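Local coordinates for Alpha/beta hydrolase family protein (Bacillus anthracis, PDB 3OOS), which probably hydrolyses a substrate not yet identified, by way of a serine nucleophile as in other alpha/beta hydrolases, at residues 29-34 with 197-202; 80-85 with 106-111; 176-181 with 229-234. One frame throughout, in Å; residues are numbered along the deposited sequence. Where two conformers were deposited one is given.

Contact 1: residues 29-34 with 197-202. With SO4 (sulfate ion), chain B.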
loop_
_atom_site.group_PDB
_atom_site.type_symbol
_atom_site.label_atom_id
_atom_site.label_comp_id
_atom_site.label_asym_id
_atom_site.label_seq_id
_atom_site.Cartn_x
_atom_site.Cartn_y
_atom_site.Cartn_z
ATOM N N THR A 29 5.654 2.244 -1.461
ATOM C CA THR A 29 5.018 1.990 -2.749
ATOM C C THR A 29 3.710 1.238 -2.536
ATOM O O THR A 29 3.323 0.967 -1.398
ATOM C CB THR A 29 5.977 1.277 -3.759
ATOM O OG1 THR A 29 5.461 1.400 -5.090
ATOM C CG2 THR A 29 6.175 -0.193 -3.414
ATOM N N HIS A 30 3.028 0.935 -3.633
ATOM C CA HIS A 30 1.788 0.187 -3.597
ATOM C C HIS A 30 1.875 -0.884 -4.673
ATOM O O HIS A 30 2.683 -0.775 -5.589
ATOM C CB HIS A 30 0.605 1.116 -3.858
ATOM C CG HIS A 30 -0.723 0.457 -3.680
ATOM N ND1 HIS A 30 -1.448 -0.053 -4.735
ATOM C CD2 HIS A 30 -1.447 0.201 -2.566
ATOM C CE1 HIS A 30 -2.567 -0.586 -4.278
ATOM N NE2 HIS A 30 -2.590 -0.443 -2.965
ATOM N N LEU A 31 1.051 -1.917 -4.561
ATOM C CA LEU A 31 1.137 -3.050 -5.477
ATOM C C LEU A 31 0.631 -2.758 -6.892
ATOM O O LEU A 31 1.075 -3.395 -7.850
ATOM C CB LEU A 31 0.413 -4.265 -4.892
ATOM C CG LEU A 31 0.717 -5.613 -5.544
ATOM C CD1 LEU A 31 2.215 -5.911 -5.521
ATOM C CD2 LEU A 31 -0.063 -6.697 -4.835
ATOM N N TYR A 32 -0.291 -1.809 -7.031
ATOM C CA TYR A 32 -0.858 -1.509 -8.350
ATOM C C TYR A 32 -1.306 -0.061 -8.516
ATOM O O TYR A 32 -2.424 0.210 -8.952
ATOM C CB TYR A 32 -1.984 -2.496 -8.719
ATOM C CG TYR A 32 -2.937 -2.858 -7.599
ATOM C CD1 TYR A 32 -3.959 -1.989 -7.216
ATOM C CD2 TYR A 32 -2.832 -4.085 -6.944
ATOM C CE1 TYR A 32 -4.839 -2.325 -6.195
ATOM C CE2 TYR A 32 -3.713 -4.432 -5.922
ATOM C CZ TYR A 32 -4.710 -3.545 -5.551
ATOM O OH TYR A 32 -5.584 -3.878 -4.539
ATOM N N SER A 33 -0.415 0.864 -8.176
ATOM C CA SER A 33 -0.687 2.297 -8.300
ATOM C C SER A 33 0.496 3.027 -8.913
ATOM O O SER A 33 1.646 2.626 -8.734
ATOM C CB SER A 33 -0.985 2.915 -6.933
ATOM O OG SER A 33 -2.089 2.294 -6.312
ATOM N N GLU A 34 0.208 4.108 -9.629
ATOM C CA GLU A 34 1.270 4.967 -10.144
ATOM C C GLU A 34 1.161 6.379 -9.588
ATOM O O GLU A 34 0.070 6.926 -9.468
ATOM C CB GLU A 34 1.306 4.968 -11.676
ATOM C CG GLU A 34 0.031 5.452 -12.362
ATOM C CD GLU A 34 0.058 5.251 -13.868
ATOM O OE1 GLU A 34 1.110 4.862 -14.421
ATOM O OE2 GLU A 34 -0.984 5.489 -14.505
ATOM N N GLY A 197 -3.870 -0.900 -14.299
ATOM C CA GLY A 197 -4.628 -2.079 -14.723
ATOM C C GLY A 197 -3.812 -3.347 -14.884
ATOM O O GLY A 197 -4.219 -4.409 -14.411
ATOM N N ASN A 198 -2.658 -3.240 -15.540
ATOM C CA ASN A 198 -1.784 -4.397 -15.746
ATOM C C ASN A 198 -1.432 -5.071 -14.429
ATOM O O ASN A 198 -1.424 -6.297 -14.326
ATOM C CB ASN A 198 -0.488 -3.986 -16.462
ATOM C CG ASN A 198 -0.663 -3.813 -17.965
ATOM O OD1 ASN A 198 0.059 -3.031 -18.592
ATOM N ND2 ASN A 198 -1.608 -4.543 -18.549
ATOM N N ARG A 199 -1.153 -4.250 -13.420
ATOM C CA ARG A 199 -0.684 -4.735 -12.132
ATOM C C ARG A 199 -1.838 -5.248 -11.262
ATOM O O ARG A 199 -1.691 -6.250 -10.558
ATOM C CB ARG A 199 0.115 -3.644 -11.415
ATOM C CG ARG A 199 1.391 -3.207 -12.151
ATOM C CD ARG A 199 2.300 -2.384 -11.234
ATOM N NE ARG A 199 2.660 -3.176 -10.061
ATOM C CZ ARG A 199 3.766 -3.905 -9.945
ATOM N NH1 ARG A 199 4.679 -3.915 -10.912
ATOM N NH2 ARG A 199 3.959 -4.619 -8.844
ATOM N N LEU A 200 -2.978 -4.565 -11.323
ATOM C CA LEU A 200 -4.179 -5.005 -10.612
ATOM C C LEU A 200 -4.662 -6.348 -11.148
ATOM O O LEU A 200 -4.974 -7.257 -10.371
ATOM C CB LEU A 200 -5.297 -3.961 -10.712
ATOM C CG LEU A 200 -6.659 -4.369 -10.132
ATOM C CD1 LEU A 200 -6.585 -4.578 -8.614
ATOM C CD2 LEU A 200 -7.726 -3.340 -10.484
ATOM N N ASN A 201 -4.714 -6.467 -12.475
ATOM C CA ASN A 201 -5.093 -7.726 -13.113
ATOM C C ASN A 201 -4.194 -8.869 -12.678
ATOM O O ASN A 201 -4.679 -9.948 -12.353
ATOM C CB ASN A 201 -5.075 -7.597 -14.636
ATOM C CG ASN A 201 -6.238 -6.790 -15.163
ATOM O OD1 ASN A 201 -7.229 -6.571 -14.464
ATOM N ND2 ASN A 201 -6.126 -6.344 -16.409
ATOM N N TYR A 202 -2.887 -8.627 -12.653
ATOM C CA TYR A 202 -1.953 -9.657 -12.227
ATOM C C TYR A 202 -2.205 -10.075 -10.778
ATOM O O TYR A 202 -2.202 -11.270 -10.464
ATOM C CB TYR A 202 -0.496 -9.228 -12.420
ATOM C CG TYR A 202 0.456 -10.355 -12.115
ATOM C CD1 TYR A 202 0.826 -11.269 -13.102
ATOM C CD2 TYR A 202 0.956 -10.536 -10.828
ATOM C CE1 TYR A 202 1.691 -12.322 -12.816
ATOM C CE2 TYR A 202 1.806 -11.586 -10.531
ATOM C CZ TYR A 202 2.177 -12.467 -11.525
ATOM O OH TYR A 202 3.027 -13.502 -11.222
HETATM S S SO4 B . -6.019 -1.050 -2.317
HETATM O O1 SO4 B . -6.697 -1.735 -3.413
HETATM O O2 SO4 B . -6.908 -0.988 -1.165
HETATM O O3 SO4 B . -4.795 -1.768 -1.986
HETATM O O4 SO4 B . -5.679 0.307 -2.743
#
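Arg199 reaches across to the backbone carbonyl of Leu31, and this bond carries the polar part of the contact. Its NE donates to Leu31 O over 2.7 Å at a nearly straight 170°; the oxygen lies in the plane of the guanidinium, while the donor stands tilted from the plane of the carbonyl. A weak second bond runs from Arg199 NH2 to Leu31 O at 3.3 Å. With its chain bent at chi3 (59°), the arginine turns the NE edge to the loop, and its outer nitrogens go on to Lys58 O and Thr77 OG1, so the guanidinium is fixed in rotation by three different partners.

Packing centres on Tyr32. Leu200 CD1 sits over one ring face, 3.7 Å from the centroid, as a CH-pi contact, and His30 CE1 lies over the opposite face toward the rim. At the base, Tyr32 CB rests 3.6 Å from Arg199 CB. Held in this way, Tyr32 OH donates to sulfate O1 at 2.7 Å while His30 NE2 donates to sulfate O3 at 2.8 Å. The same ion, probably from the crystallisation liquor, also binds Ser99 OG and Ala100 N; this is consistent with an anion occupying the oxyanion-hole region beside a nucleophile elbow.

The loop follows strand 25-28 of the central sheet and packs His30, Leu31 and Tyr32 on Ala100, at the start of helix 100-112. Helix 197-207 packs against Leu31 and Tyr32 of the same loop, and strand 33-34 pairs antiparallel with strand 194-195 just ahead of that helix.

Contact 2: residues 80-85 with 106-111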
loop_
_atom_site.group_PDB
_atom_site.type_symbol
_atom_site.label_atom_id
_atom_site.label_comp_id
_atom_site.label_asym_id
_atom_site.label_seq_id
_atom_site.Cartn_x
_atom_site.Cartn_y
_atom_site.Cartn_z
ATOM N N ASP A 80 13.204 -5.831 -7.544
ATOM C CA ASP A 80 13.287 -4.478 -8.116
ATOM C C ASP A 80 13.589 -3.437 -7.039
ATOM O O ASP A 80 14.472 -2.594 -7.215
ATOM C CB ASP A 80 11.990 -4.107 -8.846
ATOM C CG ASP A 80 11.834 -4.820 -10.182
ATOM O OD1 ASP A 80 12.773 -5.515 -10.626
ATOM O OD2 ASP A 80 10.755 -4.670 -10.795
ATOM N N LEU A 81 12.864 -3.504 -5.922
ATOM C CA LEU A 81 13.090 -2.576 -4.812
ATOM C C LEU A 81 14.492 -2.732 -4.221
ATOM O O LEU A 81 15.131 -1.746 -3.849
ATOM C CB LEU A 81 12.019 -2.737 -3.725
ATOM C CG LEU A 81 10.598 -2.323 -4.135
ATOM C CD1 LEU A 81 9.598 -2.676 -3.041
ATOM C CD2 LEU A 81 10.518 -0.834 -4.493
ATOM N N GLU A 82 14.961 -3.973 -4.147
ATOM C CA GLU A 82 16.311 -4.252 -3.668
ATOM C C GLU A 82 17.376 -3.666 -4.598
ATOM O O GLU A 82 18.389 -3.132 -4.133
ATOM C CB GLU A 82 16.501 -5.757 -3.472
ATOM C CG GLU A 82 15.868 -6.271 -2.188
ATOM C CD GLU A 82 16.638 -5.839 -0.954
ATOM O OE1 GLU A 82 17.601 -6.544 -0.582
ATOM O OE2 GLU A 82 16.284 -4.793 -0.363
ATOM N N ALA A 83 17.129 -3.740 -5.905
ATOM C CA ALA A 83 18.032 -3.155 -6.894
ATOM C C ALA A 83 18.078 -1.631 -6.772
ATOM O O ALA A 83 19.142 -1.029 -6.921
ATOM C CB ALA A 83 17.634 -3.580 -8.312
ATOM N N ILE A 84 16.929 -1.017 -6.493
ATOM C CA ILE A 84 16.866 0.431 -6.271
ATOM C C ILE A 84 17.658 0.790 -5.015
ATOM O O ILE A 84 18.488 1.704 -5.037
ATOM C CB ILE A 84 15.406 0.935 -6.177
ATOM C CG1 ILE A 84 14.712 0.759 -7.535
ATOM C CG2 ILE A 84 15.352 2.402 -5.709
ATOM C CD1 ILE A 84 13.206 0.953 -7.506
ATOM N N ARG A 85 17.409 0.057 -3.932
ATOM C CA ARG A 85 18.154 0.249 -2.684
ATOM C C ARG A 85 19.673 0.188 -2.905
ATOM O O ARG A 85 20.408 1.071 -2.445
ATOM C CB ARG A 85 17.714 -0.769 -1.623
ATOM C CG ARG A 85 18.371 -0.538 -0.257
ATOM C CD ARG A 85 18.188 -1.720 0.711
ATOM N NE ARG A 85 18.508 -3.029 0.124
ATOM C CZ ARG A 85 19.731 -3.449 -0.203
ATOM N NH1 ARG A 85 20.794 -2.669 -0.025
ATOM N NH2 ARG A 85 19.892 -4.660 -0.720
ATOM N N LEU A 106 4.813 -7.217 3.801
ATOM C CA LEU A 106 4.989 -8.518 4.438
ATOM C C LEU A 106 5.875 -9.428 3.597
ATOM O O LEU A 106 6.720 -10.139 4.137
ATOM C CB LEU A 106 3.636 -9.178 4.729
ATOM C CG LEU A 106 2.731 -8.417 5.711
ATOM C CD1 LEU A 106 1.352 -9.067 5.784
ATOM C CD2 LEU A 106 3.346 -8.304 7.118
ATOM N N VAL A 107 5.691 -9.392 2.281
ATOM C CA VAL A 107 6.541 -10.165 1.375
ATOM C C VAL A 107 7.980 -9.626 1.359
ATOM O O VAL A 107 8.923 -10.407 1.308
ATOM C CB VAL A 107 5.924 -10.280 -0.045
ATOM C CG1 VAL A 107 6.855 -11.038 -0.993
ATOM C CG2 VAL A 107 4.574 -10.991 0.036
ATOM N N TYR A 108 8.156 -8.306 1.435
ATOM C CA TYR A 108 9.509 -7.745 1.571
ATOM C C TYR A 108 10.200 -8.347 2.799
ATOM O O TYR A 108 11.361 -8.776 2.730
ATOM C CB TYR A 108 9.472 -6.211 1.672
ATOM C CG TYR A 108 10.700 -5.486 1.129
ATOM C CD1 TYR A 108 11.984 -6.040 1.222
ATOM C CD2 TYR A 108 10.573 -4.229 0.539
ATOM C CE1 TYR A 108 13.105 -5.361 0.725
ATOM C CE2 TYR A 108 11.680 -3.542 0.047
ATOM C CZ TYR A 108 12.938 -4.109 0.140
ATOM O OH TYR A 108 14.023 -3.413 -0.359
ATOM N N ALA A 109 9.470 -8.403 3.911
ATOM C CA ALA A 109 10.008 -8.960 5.152
ATOM C C ALA A 109 10.339 -10.451 5.027
ATOM O O ALA A 109 11.395 -10.898 5.477
ATOM C CB ALA A 109 9.049 -8.707 6.305
ATOM N N THR A 110 9.458 -11.225 4.404
ATOM C CA THR A 110 9.693 -12.667 4.318
ATOM C C THR A 110 10.812 -13.036 3.332
ATOM O O THR A 110 11.517 -14.027 3.530
ATOM C CB THR A 110 8.408 -13.464 4.009
ATOM O OG1 THR A 110 7.875 -13.055 2.745
ATOM C CG2 THR A 110 7.360 -13.251 5.110
ATOM N N GLU A 111 10.969 -12.241 2.278
ATOM C CA GLU A 111 12.005 -12.503 1.281
ATOM C C GLU A 111 13.351 -11.919 1.693
ATOM O O GLU A 111 14.388 -12.569 1.539
ATOM C CB GLU A 111 11.602 -11.940 -0.086
ATOM C CG GLU A 111 10.441 -12.663 -0.747
ATOM C CD GLU A 111 10.874 -13.892 -1.527
ATOM O OE1 GLU A 111 11.730 -13.762 -2.428
ATOM O OE2 GLU A 111 10.342 -14.986 -1.250
#
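Between 80-85 and 106-111 the nearest CA atoms, those of Leu81 and Tyr108, are 9.0 Å apart, so long side chains have to span the gap. The pair belongs to consecutive beta-alpha-beta crossovers of the alpha/beta hydrolase fold: helix 74-87 links strands 51-55 and 93-98, and helix 100-112 leads on from strand 93-98 to strand 116-122.

Tyr108 does most of the spanning. Its CG is anti to the backbone N (chi1 -151°), which sends the ring out from its own helix toward the other. Leu81 meets one flank of the ring obliquely, CD1 lying 3.8 Å from Tyr108 CE2. Beneath the helices, Phe95 of strand 93-98 touches both Leu81 and the tyrosine ring.

The phenol ends in a polar cluster. Tyr108 OH donates to Glu82 OE2 at 2.6 Å, approaching along the anti lone pair, with the oxygen near the ring plane at the ring's edge and the carboxylate turned steeply to that plane. Trp93 NE1 is hydrogen-bonded to the same hydroxyl. Glu82, its chain bent at chi2 (-72°), is also gripped side-on by Arg85, one turn later on the same helix: NH2 reaches Glu82 OE1 at 3.0 Å, and Ser115 OG adds a bond to that oxygen. The carboxylate is thereby held at both oxygens, and the neighbouring arginine would be expected to stabilise its negative charge. At Glu82 OE2, the Tyr108 bond is joined by one from Arg85 NE, 2.9 Å long and almost linear at 178°, arriving from above the carboxylate plane.

Contact 3: residues 176-181 with 229-234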
loop_
_atom_site.group_PDB
_atom_site.type_symbol
_atom_site.label_atom_id
_atom_site.label_comp_id
_atom_site.label_asym_id
_atom_site.label_seq_id
_atom_site.Cartn_x
_atom_site.Cartn_y
_atom_site.Cartn_z
ATOM N N SER A 176 -15.262 4.192 1.894
ATOM C CA SER A 176 -13.905 4.012 2.419
ATOM C C SER A 176 -13.515 5.006 3.508
ATOM O O SER A 176 -12.406 4.932 4.049
ATOM C CB SER A 176 -12.900 4.124 1.269
ATOM O OG SER A 176 -13.195 3.187 0.259
ATOM N N PHE A 177 -14.420 5.934 3.813
ATOM C CA PHE A 177 -14.199 6.972 4.821
ATOM C C PHE A 177 -15.273 6.931 5.893
ATOM O O PHE A 177 -16.465 6.882 5.588
ATOM C CB PHE A 177 -14.213 8.363 4.174
ATOM C CG PHE A 177 -12.888 8.789 3.614
ATOM C CD1 PHE A 177 -12.090 9.692 4.308
ATOM C CD2 PHE A 177 -12.439 8.295 2.391
ATOM C CE1 PHE A 177 -10.859 10.099 3.794
ATOM C CE2 PHE A 177 -11.208 8.692 1.870
ATOM C CZ PHE A 177 -10.417 9.595 2.573
ATOM N N TYR A 178 -14.840 6.978 7.149
ATOM C CA TYR A 178 -15.748 7.016 8.288
ATOM C C TYR A 178 -16.575 8.304 8.287
ATOM O O TYR A 178 -17.782 8.273 8.537
ATOM C CB TYR A 178 -14.942 6.875 9.587
ATOM C CG TYR A 178 -15.698 7.185 10.856
ATOM C CD1 TYR A 178 -16.462 6.211 11.488
ATOM C CD2 TYR A 178 -15.634 8.453 11.431
ATOM C CE1 TYR A 178 -17.156 6.495 12.664
ATOM C CE2 TYR A 178 -16.320 8.749 12.597
ATOM C CZ TYR A 178 -17.079 7.769 13.207
ATOM O OH TYR A 178 -17.757 8.071 14.363
ATOM N N SER A 179 -15.915 9.419 7.984
ATOM C CA SER A 179 -16.531 10.744 8.030
ATOM C C SER A 179 -16.533 11.413 6.660
ATOM O O SER A 179 -15.492 11.521 6.007
ATOM C CB SER A 179 -15.802 11.626 9.050
ATOM O OG SER A 179 -16.105 13.001 8.865
ATOM N N GLU A 180 -17.708 11.867 6.230
ATOM C CA GLU A 180 -17.828 12.585 4.962
ATOM C C GLU A 180 -17.018 13.876 4.975
ATOM O O GLU A 180 -16.430 14.248 3.960
ATOM C CB GLU A 180 -19.297 12.862 4.623
ATOM C CG GLU A 180 -20.106 11.583 4.414
ATOM C CD GLU A 180 -21.428 11.795 3.690
ATOM O OE1 GLU A 180 -21.799 12.952 3.400
ATOM O OE2 GLU A 180 -22.102 10.785 3.410
ATOM N N GLU A 181 -16.977 14.531 6.135
ATOM C CA GLU A 181 -16.192 15.750 6.331
ATOM C C GLU A 181 -14.696 15.492 6.115
ATOM O O GLU A 181 -14.020 16.285 5.453
ATOM C CB GLU A 181 -16.448 16.323 7.730
ATOM C CG GLU A 181 -15.758 17.652 8.024
ATOM C CD GLU A 181 -16.079 18.171 9.417
ATOM O OE1 GLU A 181 -17.277 18.268 9.763
ATOM O OE2 GLU A 181 -15.134 18.479 10.172
ATOM N N GLY A 229 -7.648 0.883 10.423
ATOM C CA GLY A 229 -8.887 1.538 10.834
ATOM C C GLY A 229 -9.852 0.503 11.378
ATOM O O GLY A 229 -10.019 -0.572 10.791
ATOM N N LYS A 230 -10.482 0.832 12.505
ATOM C CA LYS A 230 -11.454 -0.054 13.146
ATOM C C LYS A 230 -12.547 -0.485 12.169
ATOM O O LYS A 230 -12.993 -1.641 12.185
ATOM C CB LYS A 230 -12.078 0.644 14.359
ATOM C CG LYS A 230 -13.160 -0.159 15.070
ATOM C CD LYS A 230 -13.829 0.660 16.158
ATOM C CE LYS A 230 -14.804 -0.185 16.948
ATOM N NZ LYS A 230 -15.243 0.497 18.195
ATOM N N HIS A 231 -12.961 0.444 11.311
ATOM C CA HIS A 231 -14.099 0.230 10.424
ATOM C C HIS A 231 -13.737 -0.149 8.987
ATOM O O HIS A 231 -14.590 -0.093 8.099
ATOM C CB HIS A 231 -14.993 1.475 10.430
ATOM C CG HIS A 231 -15.375 1.938 11.800
ATOM N ND1 HIS A 231 -16.337 1.306 12.558
ATOM C CD2 HIS A 231 -14.925 2.973 12.549
ATOM C CE1 HIS A 231 -16.464 1.932 13.716
ATOM N NE2 HIS A 231 -15.618 2.948 13.735
ATOM N N ASP A 232 -12.483 -0.541 8.763
ATOM C CA ASP A 232 -12.033 -0.953 7.430
ATOM C C ASP A 232 -12.880 -2.121 6.914
ATOM O O ASP A 232 -13.040 -3.129 7.603
ATOM C CB ASP A 232 -10.548 -1.338 7.467
ATOM C CG ASP A 232 -9.867 -1.218 6.110
ATOM O OD1 ASP A 232 -10.553 -1.246 5.063
ATOM O OD2 ASP A 232 -8.624 -1.107 6.095
ATOM N N VAL A 233 -13.434 -1.966 5.713
ATOM C CA VAL A 233 -14.275 -3.007 5.106
ATOM C C VAL A 233 -13.579 -3.769 3.975
ATOM O O VAL A 233 -14.201 -4.598 3.310
ATOM C CB VAL A 233 -15.654 -2.456 4.622
ATOM C CG1 VAL A 233 -16.455 -1.916 5.797
ATOM C CG2 VAL A 233 -15.482 -1.392 3.544
ATOM N N GLN A 234 -12.299 -3.488 3.750
ATOM C CA GLN A 234 -11.550 -4.208 2.720
ATOM C C GLN A 234 -10.815 -5.395 3.340
ATOM O O GLN A 234 -11.228 -6.539 3.146
ATOM C CB GLN A 234 -10.636 -3.264 1.933
ATOM C CG GLN A 234 -11.430 -2.334 1.012
ATOM C CD GLN A 234 -10.558 -1.392 0.210
ATOM O OE1 GLN A 234 -9.668 -1.815 -0.527
ATOM N NE2 GLN A 234 -10.819 -0.102 0.343
HETATM O O HOH W 1 -12.981 0.835 1.599
#
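Ser176 and Gln234 meet through water rather than directly. The bridging molecule donates to Ser176 OG at 2.7 Å and accepts from Gln234 NE2 at 2.7 Å, spanning two side chains whose ends, OG and NE2, are 4.1 Å apart. Each has a further polar partner: Ser176 OG is hydrogen-bonded to Trp172 O and Gln234 OE1 to Tyr138 OH.

The aromatic part is looser. Tyr178 and His231 set their rings nearly parallel, at 20°, but slid so far that they barely overlap: the centroids are 5.4 Å apart and the closest touch is Tyr178 CD1 against His231 CD2 at 3.7 Å. Lys230 CG lies over the centre of one imidazole face.

Hydrogen bonds within 229-234 shape the loop after strand 224-229. A type I turn runs from Gly229 to Asp232, and Gln234 N donates to Asp232 OD1 at 3.1 Å, an Asx turn. That oxygen also bonds His260 ND1, as expected of the acid and histidine of a catalytic triad in this fold.

With one water bridge and one grazing ring pair, the two segments are joined lightly; the probable triad acid is bonded to its own loop, through Gln234 N, and to His260, and takes no direct bond from 176-181.

In the fold
Contact 2 is the buried one, tying two neighbouring helices that pack on the central sheet through a tyrosine and a charged cluster. Contacts 1 and 3 are partly buried and join loops at the ends of sheet strands to the region between strands 116-122 and 224-229, where this fold commonly inserts its lid. Direct bonds and ring packing hold contact 1, whereas contact 3 relies on water and a shifted aromatic pair. Helix 100-112 relates the first two: its start meets 29-34 and its later turns form contact 2, and Thr29 packs on Leu81. Contacts 2 and 3 stand on opposite sides of the chain's centre, their own centres about 29 Å apart.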